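Local coordinates for SusD superfamily protein (Parabacteroides distasonis, PDB 3OTN) that probably binds carbohydrate nutrients at the bacterial outer membrane, as many members of the SusD family do, at residues Q68-S73 / K454-T459; Q61-D66 / D74-I79; D427-R432 / V443-Y448; Y50-A55 / K423-M428. One frame throughout, in Å; residues are numbered along the deposited sequence.

Contact 1: residues Q68-S73 / K454-T459; sequences QDLLVS and KVYTET. With EDO (1,2-ethanediol), chain L.
Leu70 meets the ring of Tyr456 obliquely, its CD1 lying 3.6 Å from CE1 of the tyrosine, and the two side chains cross at about a right angle. The same ring is met by those of Phe445, with the planes at about 60°, and Tyr448, edge-to-face, while its hydroxyl is bonded to the backbone O of Met51. The other branch of Leu70 runs to the backbone: CD2 sits 3.2 Å from Val455 O, a close approach, and 3.8 Å from Lys454 CB. Leu70 can reach over in this way because helix 64-68 ends here in a Schellman motif, with Leu70 at positive phi (53°). Lys454 covers the turn from the other segment. A bend at chi2 (-61°) folds its chain along the helix end, with CG 3.4 Å from Gln68 O and CE 3.8 Å from Asp69 O. Its NZ stays 5.2 Å from Asp69 OD1, so any attraction between these opposite charges is probably weak. Further along the loop, a molecule of 1,2-ethanediol, probably from the crystallisation liquor, donates from O1 to Val72 O (2.6 Å) and from O2 to Leu70 O, with the methyl CG2 of Thr459 packed against its C1.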
loop_
_atom_site.group_PDB
_atom_site.type_symbol
_atom_site.label_atom_id
_atom_site.label_comp_id
_atom_site.label_asym_id
_atom_site.label_seq_id
_atom_site.Cartn_x
_atom_site.Cartn_y
_atom_site.Cartn_z
ATOM N N GLN A 68 3.635 -11.711 15.654
ATOM C CA GLN A 68 2.698 -12.040 16.766
ATOM C C GLN A 68 3.313 -11.973 18.161
ATOM O O GLN A 68 2.656 -11.563 19.123
ATOM C CB GLN A 68 2.082 -13.434 16.585
ATOM C CG GLN A 68 0.865 -13.675 17.461
ATOM C CD GLN A 68 0.145 -14.962 17.102
ATOM O OE1 GLN A 68 0.770 -16.004 16.979
ATOM N NE2 GLN A 68 -1.177 -14.886 16.929
ATOM N N ASP A 69 4.563 -12.404 18.271
ATOM C CA ASP A 69 5.227 -12.487 19.562
ATOM C C ASP A 69 5.904 -11.194 19.994
ATOM O O ASP A 69 6.475 -11.136 21.092
ATOM C CB ASP A 69 6.254 -13.624 19.548
ATOM C CG ASP A 69 5.605 -15.003 19.479
ATOM O OD1 ASP A 69 4.389 -15.114 19.738
ATOM O OD2 ASP A 69 6.326 -15.964 19.170
ATOM N N LEU A 70 5.850 -10.165 19.149
ATOM C CA LEU A 70 6.633 -8.953 19.374
ATOM C C LEU A 70 8.120 -9.295 19.574
ATOM O O LEU A 70 8.758 -8.848 20.534
ATOM C CB LEU A 70 6.044 -8.133 20.526
ATOM C CG LEU A 70 5.239 -6.895 20.124
ATOM C CD1 LEU A 70 4.132 -7.181 19.157
ATOM C CD2 LEU A 70 4.704 -6.241 21.401
ATOM N N LEU A 71 8.639 -10.134 18.679
ATOM C CA LEU A 71 10.049 -10.512 18.635
ATOM C C LEU A 71 10.681 -10.245 17.268
ATOM O O LEU A 71 11.677 -10.850 16.925
ATOM C CB LEU A 71 10.205 -12.002 18.943
ATOM C CG LEU A 71 9.727 -12.472 20.307
ATOM C CD1 LEU A 71 10.043 -13.967 20.435
ATOM C CD2 LEU A 71 10.402 -11.644 21.402
ATOM N N VAL A 72 10.094 -9.348 16.504
ATOM C CA VAL A 72 10.680 -8.854 15.277
ATOM C C VAL A 72 12.121 -8.370 15.566
ATOM O O VAL A 72 12.392 -7.738 16.617
ATOM C CB VAL A 72 9.782 -7.760 14.659
ATOM C CG1 VAL A 72 10.462 -7.047 13.473
ATOM C CG2 VAL A 72 8.461 -8.394 14.178
ATOM N N SER A 73 13.034 -8.742 14.671
ATOM C CA SER A 73 14.475 -8.469 14.845
ATOM C C SER A 73 15.083 -8.061 13.514
ATOM O O SER A 73 14.397 -8.067 12.463
ATOM C CB SER A 73 15.203 -9.713 15.378
ATOM O OG SER A 73 15.405 -10.680 14.358
ATOM N N LYS A 454 0.175 -9.193 23.882
ATOM C CA LYS A 454 1.428 -8.408 23.719
ATOM C C LYS A 454 1.130 -6.919 23.730
ATOM O O LYS A 454 0.108 -6.500 23.189
ATOM C CB LYS A 454 2.136 -8.798 22.414
ATOM C CG LYS A 454 2.413 -10.306 22.294
ATOM C CD LYS A 454 3.323 -10.828 23.414
ATOM C CE LYS A 454 3.593 -12.320 23.230
ATOM N NZ LYS A 454 4.047 -12.976 24.494
ATOM N N VAL A 455 2.042 -6.123 24.295
ATOM C CA VAL A 455 1.822 -4.685 24.436
ATOM C C VAL A 455 2.794 -3.903 23.558
ATOM O O VAL A 455 4.009 -4.100 23.636
ATOM C CB VAL A 455 1.914 -4.235 25.931
ATOM C CG1 VAL A 455 1.744 -2.725 26.033
ATOM C CG2 VAL A 455 0.842 -4.965 26.795
ATOM N N TYR A 456 2.266 -3.027 22.700
ATOM C CA TYR A 456 3.097 -2.230 21.798
ATOM C C TYR A 456 3.818 -1.132 22.570
ATOM O O TYR A 456 3.252 -0.540 23.503
ATOM C CB TYR A 456 2.263 -1.636 20.660
ATOM C CG TYR A 456 1.818 -2.627 19.582
ATOM C CD1 TYR A 456 1.820 -4.008 19.799
ATOM C CD2 TYR A 456 1.353 -2.182 18.357
ATOM C CE1 TYR A 456 1.391 -4.893 18.816
ATOM C CE2 TYR A 456 0.909 -3.072 17.361
ATOM C CZ TYR A 456 0.914 -4.419 17.606
ATOM O OH TYR A 456 0.470 -5.299 16.665
ATOM N N THR A 457 5.077 -0.912 22.201
ATOM C CA THR A 457 5.922 0.116 22.757
ATOM C C THR A 457 6.439 1.023 21.641
ATOM O O THR A 457 6.097 0.838 20.451
ATOM C CB THR A 457 7.113 -0.519 23.491
ATOM O OG1 THR A 457 8.061 -1.058 22.544
ATOM C CG2 THR A 457 6.642 -1.617 24.492
ATOM N N GLU A 458 7.289 1.986 22.002
ATOM C CA GLU A 458 7.958 2.862 21.034
ATOM C C GLU A 458 8.712 2.062 19.937
ATOM O O GLU A 458 8.796 2.486 18.768
ATOM C CB GLU A 458 8.910 3.828 21.765
ATOM C CG GLU A 458 8.235 4.872 22.691
ATOM C CD GLU A 458 7.898 4.391 24.128
ATOM O OE1 GLU A 458 8.020 3.182 24.478
ATOM O OE2 GLU A 458 7.481 5.263 24.907
ATOM N N THR A 459 9.263 0.910 20.312
ATOM C CA THR A 459 9.986 0.030 19.377
ATOM C C THR A 459 9.198 -0.331 18.118
ATOM O O THR A 459 9.740 -0.273 17.002
ATOM C CB THR A 459 10.429 -1.256 20.096
ATOM O OG1 THR A 459 11.220 -0.889 21.225
ATOM C CG2 THR A 459 11.224 -2.189 19.187
HETATM C C1 EDO L . 11.555 -6.101 19.303
HETATM O O1 EDO L . 10.724 -6.932 18.501
HETATM C C2 EDO L . 11.792 -6.793 20.626
HETATM O O2 EDO L . 10.554 -6.754 21.323
#

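Contact 2: residues Q61-D66 / D74-I79; sequences QSNYKD and DRSLYI
Asn63 and Leu77 make the tight apolar part of this contact: Leu77 CD1 lies only 3.2 Å from Asn63 CB, and CG of the leucine is close behind at 3.6 Å. Leu77 also lays its CB over the centre of the Tyr78 ring, 3.6 Å above the plane. The edge of that ring points at the backbone of the first segment, where Tyr78 OH is modelled as donating to Ser62 O, near the ring plane; the separation of 2.3 Å is very short, and the bond's geometry is doubtful. Ser62 is itself held, its OG bonded to Asn59 O. The contact closes the loop that follows helix 64-68 back on the start of that helix, with Tyr78 at the N-cap position of the long helix 79-100. Within the first turn of the short helix, Asp66 OD2 accepts from Ser76 OG at 2.7 Å through its anti lone pair, the one turned away from the other carboxylate oxygen. Ser76 OG in turn is bonded by Ser73 N. The opposite extreme is the surface side, where Gln61 offers little beyond its backbone O, 3.7 Å from Leu77 CD1, and touches a crystal neighbour.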
loop_
_atom_site.group_PDB
_atom_site.type_symbol
_atom_site.label_atom_id
_atom_site.label_comp_id
_atom_site.label_asym_id
_atom_site.label_seq_id
_atom_site.Cartn_x
_atom_site.Cartn_y
_atom_site.Cartn_z
ATOM N N GLN A 61 5.921 -20.863 7.648
ATOM C CA GLN A 61 7.103 -20.339 6.967
ATOM C C GLN A 61 7.063 -18.828 6.712
ATOM O O GLN A 61 8.062 -18.268 6.274
ATOM C CB GLN A 61 7.276 -21.045 5.616
ATOM C CG GLN A 61 7.379 -22.553 5.747
ATOM C CD GLN A 61 8.655 -22.963 6.455
ATOM O OE1 GLN A 61 9.745 -22.844 5.895
ATOM N NE2 GLN A 61 8.526 -23.422 7.702
ATOM N N SER A 62 5.908 -18.199 6.943
ATOM C CA SER A 62 5.708 -16.753 6.692
ATOM C C SER A 62 6.322 -15.861 7.758
ATOM O O SER A 62 6.317 -14.630 7.601
ATOM C CB SER A 62 4.228 -16.414 6.565
ATOM O OG SER A 62 3.484 -16.846 7.694
ATOM N N ASN A 63 6.828 -16.469 8.836
ATOM C CA ASN A 63 7.428 -15.740 9.957
ATOM C C ASN A 63 6.395 -14.842 10.638
ATOM O O ASN A 63 6.795 -13.923 11.355
ATOM C CB ASN A 63 8.686 -14.937 9.510
ATOM C CG ASN A 63 9.518 -14.382 10.691
ATOM O OD1 ASN A 63 9.534 -14.980 11.771
ATOM N ND2 ASN A 63 10.221 -13.241 10.467
ATOM N N TYR A 64 5.087 -15.127 10.482
ATOM C CA TYR A 64 4.091 -14.365 11.250
ATOM C C TYR A 64 4.443 -14.412 12.724
ATOM O O TYR A 64 4.275 -13.399 13.399
ATOM C CB TYR A 64 2.630 -14.824 11.060
ATOM C CG TYR A 64 1.663 -14.055 11.961
ATOM C CD1 TYR A 64 1.637 -12.658 11.959
ATOM C CD2 TYR A 64 0.831 -14.712 12.859
ATOM C CE1 TYR A 64 0.785 -11.943 12.800
ATOM C CE2 TYR A 64 -0.041 -14.008 13.679
ATOM C CZ TYR A 64 -0.047 -12.629 13.659
ATOM O OH TYR A 64 -0.879 -11.939 14.506
ATOM N N LYS A 65 4.966 -15.556 13.208
ATOM C CA LYS A 65 5.314 -15.727 14.629
ATOM C C LYS A 65 6.123 -14.589 15.254
ATOM O O LYS A 65 5.780 -14.152 16.343
ATOM C CB LYS A 65 6.057 -17.058 14.895
ATOM N N ASP A 66 7.206 -14.150 14.599
ATOM C CA ASP A 66 8.017 -13.006 15.105
ATOM C C ASP A 66 7.114 -11.767 15.396
ATOM O O ASP A 66 7.264 -11.087 16.411
ATOM C CB ASP A 66 9.062 -12.548 14.078
ATOM C CG ASP A 66 10.362 -13.327 14.112
ATOM O OD1 ASP A 66 10.443 -14.408 14.722
ATOM O OD2 ASP A 66 11.304 -12.836 13.448
ATOM N N ASP A 74 16.377 -7.735 13.550
ATOM C CA ASP A 74 17.100 -7.402 12.319
ATOM C C ASP A 74 17.235 -8.599 11.358
ATOM O O ASP A 74 17.633 -8.419 10.232
ATOM C CB ASP A 74 18.472 -6.777 12.639
ATOM C CG ASP A 74 19.330 -7.637 13.517
ATOM O OD1 ASP A 74 18.982 -8.830 13.759
ATOM O OD2 ASP A 74 20.355 -7.091 13.992
ATOM N N ARG A 75 16.922 -9.806 11.825
ATOM C CA ARG A 75 16.863 -11.013 10.986
ATOM C C ARG A 75 15.444 -11.360 10.484
ATOM O O ARG A 75 15.284 -12.336 9.759
ATOM C CB ARG A 75 17.400 -12.216 11.753
ATOM C CG ARG A 75 18.876 -12.189 11.954
ATOM C CD ARG A 75 19.290 -13.337 12.872
ATOM N NE ARG A 75 20.717 -13.289 13.111
ATOM C CZ ARG A 75 21.651 -13.723 12.268
ATOM N NH1 ARG A 75 21.331 -14.303 11.108
ATOM N NH2 ARG A 75 22.922 -13.628 12.621
ATOM N N SER A 76 14.422 -10.599 10.857
ATOM C CA SER A 76 13.051 -10.915 10.376
ATOM C C SER A 76 12.918 -10.844 8.847
ATOM O O SER A 76 13.697 -10.203 8.146
ATOM C CB SER A 76 12.026 -10.029 11.069
ATOM O OG SER A 76 11.967 -10.387 12.465
ATOM N N LEU A 77 11.939 -11.555 8.328
ATOM C CA LEU A 77 11.647 -11.538 6.913
ATOM C C LEU A 77 11.148 -10.187 6.408
ATOM O O LEU A 77 10.764 -9.294 7.187
ATOM C CB LEU A 77 10.624 -12.641 6.596
ATOM C CG LEU A 77 11.045 -14.090 6.867
ATOM C CD1 LEU A 77 9.912 -15.034 6.553
ATOM C CD2 LEU A 77 12.306 -14.446 6.070
ATOM N N TYR A 78 11.149 -10.056 5.081
ATOM C CA TYR A 78 10.598 -8.918 4.321
ATOM C C TYR A 78 11.422 -7.654 4.332
ATOM O O TYR A 78 11.509 -6.977 3.311
ATOM C CB TYR A 78 9.139 -8.611 4.718
ATOM C CG TYR A 78 8.343 -9.852 4.982
ATOM C CD1 TYR A 78 8.225 -10.816 4.002
ATOM C CD2 TYR A 78 7.776 -10.115 6.239
ATOM C CE1 TYR A 78 7.558 -11.996 4.224
ATOM C CE2 TYR A 78 7.068 -11.331 6.479
ATOM C CZ TYR A 78 6.969 -12.261 5.446
ATOM O OH TYR A 78 6.310 -13.481 5.597
ATOM N N ILE A 79 11.971 -7.276 5.489
ATOM C CA ILE A 79 12.679 -6.030 5.622
ATOM C C ILE A 79 13.884 -5.931 4.638
ATOM O O ILE A 79 14.152 -4.859 4.108
ATOM C CB ILE A 79 13.097 -5.708 7.102
ATOM C CG1 ILE A 79 14.041 -6.781 7.663
ATOM C CG2 ILE A 79 11.835 -5.504 8.009
ATOM C CD1 ILE A 79 14.474 -6.542 9.076
#

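Contact 3: residues D427-R432 / V443-Y448; sequences DMLRTR and VDFIGY
Phe445 packs its ring beside the last turn of helix 424-431 while its backbone N closes onto the end of that helix. With CG anti to the backbone N (chi1 -179°), the ring reaches back to the helix, where CE2 comes within 3.9 Å of Leu429 CD2 and CD2 lies 4.5 Å from Met428 CB. Leu429 starts out pointing away from the strand segment, and its CD2 branch comes round to the ring, which it meets obliquely. At the root of the phenylalanine, CB rests 3.5 Å from Arg432 O and 4.2 Å from Arg432 CB. That oxygen is the polar hub of the contact: Phe445 N donates to it at 3.0 Å, nearly straight (169°) but from above the carbonyl plane, and a water 2.8 Å away donates to it as well. A second water bonds it weakly and accepts from Ile446 N. Arg432 has left the helix with positive phi, so the chain can turn into the antiparallel hairpin of strands 433-435 and 442-444; the contact thus ties the helix end to the open end of the hairpin, where the second strand leaves it and Phe445 opens a type II beta turn. Inside the helix, chi1 of Thr431 (63°) folds OG1 back to Asp427 O. Arg430 NH2 comes at Asp427 OD1 from above the carboxylate plane in a salt bridge; Asp427 also holds Arg414, and Arg430 holds Glu369.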
loop_
_atom_site.group_PDB
_atom_site.type_symbol
_atom_site.label_atom_id
_atom_site.label_comp_id
_atom_site.label_asym_id
_atom_site.label_seq_id
_atom_site.Cartn_x
_atom_site.Cartn_y
_atom_site.Cartn_z
ATOM N N ASP A 427 -1.491 4.229 8.428
ATOM C CA ASP A 427 -2.451 5.051 9.221
ATOM C C ASP A 427 -2.163 5.004 10.749
ATOM O O ASP A 427 -2.140 6.031 11.443
ATOM C CB ASP A 427 -3.892 4.580 9.008
ATOM C CG ASP A 427 -4.437 4.898 7.648
ATOM O OD1 ASP A 427 -3.794 5.582 6.811
ATOM O OD2 ASP A 427 -5.589 4.457 7.418
HETATM N N MSE A 428 -1.924 3.809 11.251
HETATM C CA MSE A 428 -1.602 3.616 12.656
HETATM C C MSE A 428 -0.332 4.388 13.065
HETATM O O MSE A 428 -0.294 4.988 14.134
HETATM C CB MSE A 428 -1.485 2.122 12.997
HETATM C CG MSE A 428 -2.791 1.347 12.887
HETATM SE SE MSE A 428 -2.470 -0.560 13.152
HETATM C CE MSE A 428 -4.292 -1.280 13.188
ATOM N N LEU A 429 0.682 4.392 12.210
ATOM C CA LEU A 429 1.940 5.081 12.521
ATOM C C LEU A 429 1.775 6.616 12.516
ATOM O O LEU A 429 2.324 7.299 13.385
ATOM C CB LEU A 429 3.031 4.671 11.531
ATOM C CG LEU A 429 3.498 3.196 11.575
ATOM C CD1 LEU A 429 4.653 2.993 10.595
ATOM C CD2 LEU A 429 3.912 2.729 13.024
ATOM N N ARG A 430 1.027 7.159 11.559
ATOM C CA ARG A 430 0.887 8.611 11.462
ATOM C C ARG A 430 -0.092 9.212 12.470
ATOM O O ARG A 430 0.067 10.376 12.831
ATOM C CB ARG A 430 0.603 9.077 10.013
ATOM C CG ARG A 430 -0.739 8.740 9.488
ATOM C CD ARG A 430 -0.878 9.180 8.027
ATOM N NE ARG A 430 -2.116 8.629 7.512
ATOM C CZ ARG A 430 -3.332 9.071 7.849
ATOM N NH1 ARG A 430 -3.496 10.135 8.658
ATOM N NH2 ARG A 430 -4.390 8.457 7.369
ATOM N N THR A 431 -1.056 8.423 12.953
ATOM C CA THR A 431 -1.969 8.872 13.996
ATOM C C THR A 431 -1.492 8.441 15.391
ATOM O O THR A 431 -1.892 9.040 16.373
ATOM C CB THR A 431 -3.397 8.321 13.783
ATOM O OG1 THR A 431 -3.410 6.883 13.855
ATOM C CG2 THR A 431 -3.941 8.747 12.445
ATOM N N ARG A 432 -0.651 7.400 15.471
ATOM C CA ARG A 432 -0.308 6.694 16.736
ATOM C C ARG A 432 -1.574 6.288 17.504
ATOM O O ARG A 432 -1.624 6.372 18.727
ATOM C CB ARG A 432 0.684 7.490 17.600
ATOM C CG ARG A 432 2.074 7.468 16.948
ATOM C CD ARG A 432 3.142 8.097 17.753
ATOM N NE ARG A 432 4.364 8.209 16.949
ATOM C CZ ARG A 432 5.454 8.858 17.347
ATOM N NH1 ARG A 432 5.481 9.442 18.533
ATOM N NH2 ARG A 432 6.521 8.945 16.563
ATOM N N VAL A 443 -7.415 3.794 20.429
ATOM C CA VAL A 443 -6.577 3.787 21.627
ATOM C C VAL A 443 -5.150 4.126 21.207
ATOM O O VAL A 443 -4.802 3.999 20.041
ATOM C CB VAL A 443 -6.657 2.441 22.396
ATOM C CG1 VAL A 443 -8.110 2.041 22.631
ATOM C CG2 VAL A 443 -5.980 1.335 21.633
ATOM N N ASP A 444 -4.326 4.583 22.149
ATOM C CA ASP A 444 -2.964 4.927 21.818
ATOM C C ASP A 444 -2.201 3.705 21.368
ATOM O O ASP A 444 -2.343 2.619 21.952
ATOM C CB ASP A 444 -2.242 5.558 23.000
ATOM C CG ASP A 444 -2.738 6.945 23.303
ATOM O OD1 ASP A 444 -3.486 7.529 22.479
ATOM O OD2 ASP A 444 -2.364 7.435 24.377
ATOM N N PHE A 445 -1.403 3.895 20.315
ATOM C CA PHE A 445 -0.529 2.849 19.802
ATOM C C PHE A 445 0.355 2.332 20.933
ATOM O O PHE A 445 0.406 1.128 21.146
ATOM C CB PHE A 445 0.297 3.423 18.658
ATOM C CG PHE A 445 1.244 2.444 17.991
ATOM C CD1 PHE A 445 2.422 2.038 18.608
ATOM C CD2 PHE A 445 1.030 2.062 16.672
ATOM C CE1 PHE A 445 3.312 1.200 17.955
ATOM C CE2 PHE A 445 1.915 1.250 16.020
ATOM C CZ PHE A 445 3.067 0.808 16.671
ATOM N N ILE A 446 1.033 3.244 21.644
ATOM C CA ILE A 446 1.961 2.884 22.725
ATOM C C ILE A 446 1.092 2.503 23.937
ATOM O O ILE A 446 0.377 3.332 24.485
ATOM C CB ILE A 446 2.938 4.045 23.065
ATOM C CG1 ILE A 446 3.886 4.326 21.886
ATOM C CG2 ILE A 446 3.798 3.721 24.328
ATOM C CD1 ILE A 446 4.627 5.649 22.019
ATOM N N GLY A 447 1.118 1.236 24.317
ATOM C CA GLY A 447 0.177 0.682 25.288
ATOM C C GLY A 447 -0.878 -0.250 24.709
ATOM O O GLY A 447 -1.491 -1.003 25.474
ATOM N N TYR A 448 -1.108 -0.255 23.386
ATOM C CA TYR A 448 -2.088 -1.211 22.804
ATOM C C TYR A 448 -1.727 -2.673 23.132
ATOM O O TYR A 448 -0.569 -3.081 22.955
ATOM C CB TYR A 448 -2.179 -1.071 21.290
ATOM C CG TYR A 448 -3.110 -2.061 20.614
ATOM C CD1 TYR A 448 -4.494 -1.985 20.792
ATOM C CD2 TYR A 448 -2.601 -3.058 19.756
ATOM C CE1 TYR A 448 -5.361 -2.894 20.165
ATOM C CE2 TYR A 448 -3.453 -3.982 19.106
ATOM C CZ TYR A 448 -4.825 -3.888 19.315
ATOM O OH TYR A 448 -5.643 -4.782 18.674
HETATM O O HOH W 1 0.662 6.340 21.113
HETATM O O HOH W 2 -1.087 8.360 20.630
#

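Contact 4: residues Y50-A55 / K423-M428; sequences YMTGKA and KMWFDM
Thr52 OG1 is held by two backbone groups of its own loop, accepting from Lys54 N at 3.0 Å in an ST turn and bonding also to Glu49 O. With the hydroxyl tied down, the carbon side of Thr52 faces the helix: CB is 3.8 Å from both Met424 SE and Met428 CE, two selenomethionines one turn apart. Met424 keeps its selenium in reach by having CG anti to the backbone N (chi1 -177°) before bending at chi3, and Lys54 CG presses on that selenium at 3.5 Å. The charged end of Lys54 goes on to Arg435 O and Asp437. One residue before Thr52, Met51 CB sits over a face of the Trp425 indole in a CH-pi contact, 3.5 Å from the centroid of the six-membered ring. Met51 O, bonded by Tyr456, is 3.2 Å from Trp425 CZ3. This is buried packing of a loop of the N-terminal part on helix 424-431, joining the N- and C-terminal sequence regions of the SusD fold.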
loop_
_atom_site.group_PDB
_atom_site.type_symbol
_atom_site.label_atom_id
_atom_site.label_comp_id
_atom_site.label_asym_id
_atom_site.label_seq_id
_atom_site.Cartn_x
_atom_site.Cartn_y
_atom_site.Cartn_z
ATOM N N TYR A 50 1.248 -7.601 8.969
ATOM C CA TYR A 50 1.485 -8.460 10.151
ATOM C C TYR A 50 1.531 -7.765 11.484
ATOM O O TYR A 50 1.378 -8.450 12.509
ATOM C CB TYR A 50 2.703 -9.345 9.950
ATOM C CG TYR A 50 2.509 -10.595 9.106
ATOM C CD1 TYR A 50 1.248 -11.077 8.736
ATOM C CD2 TYR A 50 3.617 -11.366 8.764
ATOM C CE1 TYR A 50 1.127 -12.279 8.047
ATOM C CE2 TYR A 50 3.494 -12.541 8.055
ATOM C CZ TYR A 50 2.249 -12.985 7.688
ATOM O OH TYR A 50 2.177 -14.187 7.006
HETATM N N MSE A 51 1.654 -6.436 11.530
HETATM C CA MSE A 51 1.678 -5.757 12.812
HETATM C C MSE A 51 0.388 -5.038 13.167
HETATM O O MSE A 51 0.287 -4.534 14.276
HETATM C CB MSE A 51 2.843 -4.783 12.933
HETATM C CG MSE A 51 4.212 -5.452 12.923
HETATM SE SE MSE A 51 4.504 -6.609 14.460
HETATM C CE MSE A 51 3.726 -5.731 15.911
ATOM N N THR A 52 -0.613 -5.047 12.286
ATOM C CA THR A 52 -1.867 -4.386 12.582
ATOM C C THR A 52 -2.639 -5.051 13.701
ATOM O O THR A 52 -3.473 -4.400 14.316
ATOM C CB THR A 52 -2.845 -4.313 11.379
ATOM O OG1 THR A 52 -3.295 -5.630 11.052
ATOM C CG2 THR A 52 -2.203 -3.664 10.157
ATOM N N GLY A 53 -2.395 -6.342 13.938
ATOM C CA GLY A 53 -3.222 -7.133 14.832
ATOM C C GLY A 53 -4.556 -7.598 14.251
ATOM O O GLY A 53 -5.377 -8.199 14.969
ATOM N N LYS A 54 -4.762 -7.360 12.951
ATOM C CA LYS A 54 -5.985 -7.738 12.245
ATOM C C LYS A 54 -5.785 -8.884 11.240
ATOM O O LYS A 54 -6.718 -9.233 10.508
ATOM C CB LYS A 54 -6.546 -6.560 11.448
ATOM C CG LYS A 54 -6.583 -5.223 12.126
ATOM C CD LYS A 54 -7.457 -5.158 13.296
ATOM C CE LYS A 54 -7.682 -3.697 13.711
ATOM N NZ LYS A 54 -7.956 -3.653 15.179
ATOM N N ALA A 55 -4.591 -9.458 11.213
ATOM C CA ALA A 55 -4.285 -10.573 10.330
ATOM C C ALA A 55 -3.405 -11.563 11.062
ATOM O O ALA A 55 -2.567 -11.182 11.888
ATOM C CB ALA A 55 -3.561 -10.073 9.076
ATOM N N LYS A 423 -2.530 -0.135 3.746
ATOM C CA LYS A 423 -2.757 1.275 4.175
ATOM C C LYS A 423 -2.872 1.455 5.674
ATOM O O LYS A 423 -2.503 2.508 6.209
ATOM C CB LYS A 423 -4.066 1.825 3.558
ATOM C CG LYS A 423 -4.127 1.806 2.054
ATOM C CD LYS A 423 -3.063 2.678 1.433
ATOM C CE LYS A 423 -3.056 2.517 -0.093
ATOM N NZ LYS A 423 -2.369 3.667 -0.672
HETATM N N MSE A 424 -3.447 0.442 6.328
HETATM C CA MSE A 424 -3.805 0.494 7.731
HETATM C C MSE A 424 -2.565 0.698 8.640
HETATM O O MSE A 424 -2.609 1.494 9.596
HETATM C CB MSE A 424 -4.570 -0.792 8.096
HETATM C CG MSE A 424 -5.078 -0.869 9.488
HETATM SE SE MSE A 424 -5.861 -2.628 9.839
HETATM C CE MSE A 424 -7.524 -2.409 8.804
ATOM N N TRP A 425 -1.485 -0.041 8.377
ATOM C CA TRP A 425 -0.288 0.054 9.229
ATOM C C TRP A 425 0.251 1.505 9.186
ATOM O O TRP A 425 0.506 2.106 10.221
ATOM C CB TRP A 425 0.795 -0.942 8.830
ATOM C CG TRP A 425 1.997 -0.889 9.741
ATOM C CD1 TRP A 425 3.243 -0.514 9.396
ATOM C CD2 TRP A 425 2.029 -1.137 11.149
ATOM N NE1 TRP A 425 4.073 -0.553 10.478
ATOM C CE2 TRP A 425 3.357 -0.936 11.574
ATOM C CE3 TRP A 425 1.078 -1.516 12.083
ATOM C CZ2 TRP A 425 3.748 -1.097 12.897
ATOM C CZ3 TRP A 425 1.451 -1.671 13.390
ATOM C CH2 TRP A 425 2.780 -1.466 13.789
ATOM N N PHE A 426 0.364 2.051 7.986
ATOM C CA PHE A 426 0.779 3.456 7.812
ATOM C C PHE A 426 -0.180 4.463 8.503
ATOM O O PHE A 426 0.286 5.419 9.128
ATOM C CB PHE A 426 0.924 3.804 6.328
ATOM C CG PHE A 426 2.072 3.084 5.624
ATOM C CD1 PHE A 426 3.282 2.848 6.257
ATOM C CD2 PHE A 426 1.913 2.651 4.317
ATOM C CE1 PHE A 426 4.333 2.204 5.588
ATOM C CE2 PHE A 426 2.935 2.018 3.640
ATOM C CZ PHE A 426 4.153 1.791 4.273
ATOM N N ASP A 427 -1.491 4.229 8.428
ATOM C CA ASP A 427 -2.451 5.051 9.221
ATOM C C ASP A 427 -2.163 5.004 10.749
ATOM O O ASP A 427 -2.140 6.031 11.443
ATOM C CB ASP A 427 -3.892 4.580 9.008
ATOM C CG ASP A 427 -4.437 4.898 7.648
ATOM O OD1 ASP A 427 -3.794 5.582 6.811
ATOM O OD2 ASP A 427 -5.589 4.457 7.418
HETATM N N MSE A 428 -1.924 3.809 11.251
HETATM C CA MSE A 428 -1.602 3.616 12.656
HETATM C C MSE A 428 -0.332 4.388 13.065
HETATM O O MSE A 428 -0.294 4.988 14.134
HETATM C CB MSE A 428 -1.485 2.122 12.997
HETATM C CG MSE A 428 -2.791 1.347 12.887
HETATM SE SE MSE A 428 -2.470 -0.560 13.152
HETATM C CE MSE A 428 -4.292 -1.280 13.188
#

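Contacts 3 and 4 share helix 424-431 and its residues Asp427 and Met428, with centres about 10 Å apart; Phe445 of one packs on Trp425 of the other. Contact 1 lies about 13 Å from contacts 2, 3 and 4, centre to centre, and touches contacts 3 and 4 largely through Tyr456, and contact 2 through Leu71 to Ser73. Contacts 2 and 4 also touch, at Ser62 and Tyr50, but 2 and 3 do not. Along the chain, contact 2 is nested within contact 4 and contact 3 within contact 1, whereas contact 1 crosses both 2 and 4. Contacts 1 and 4 therefore bring residues 50-55 and 68-73 onto the C-terminal part, across more than 360 intervening residues.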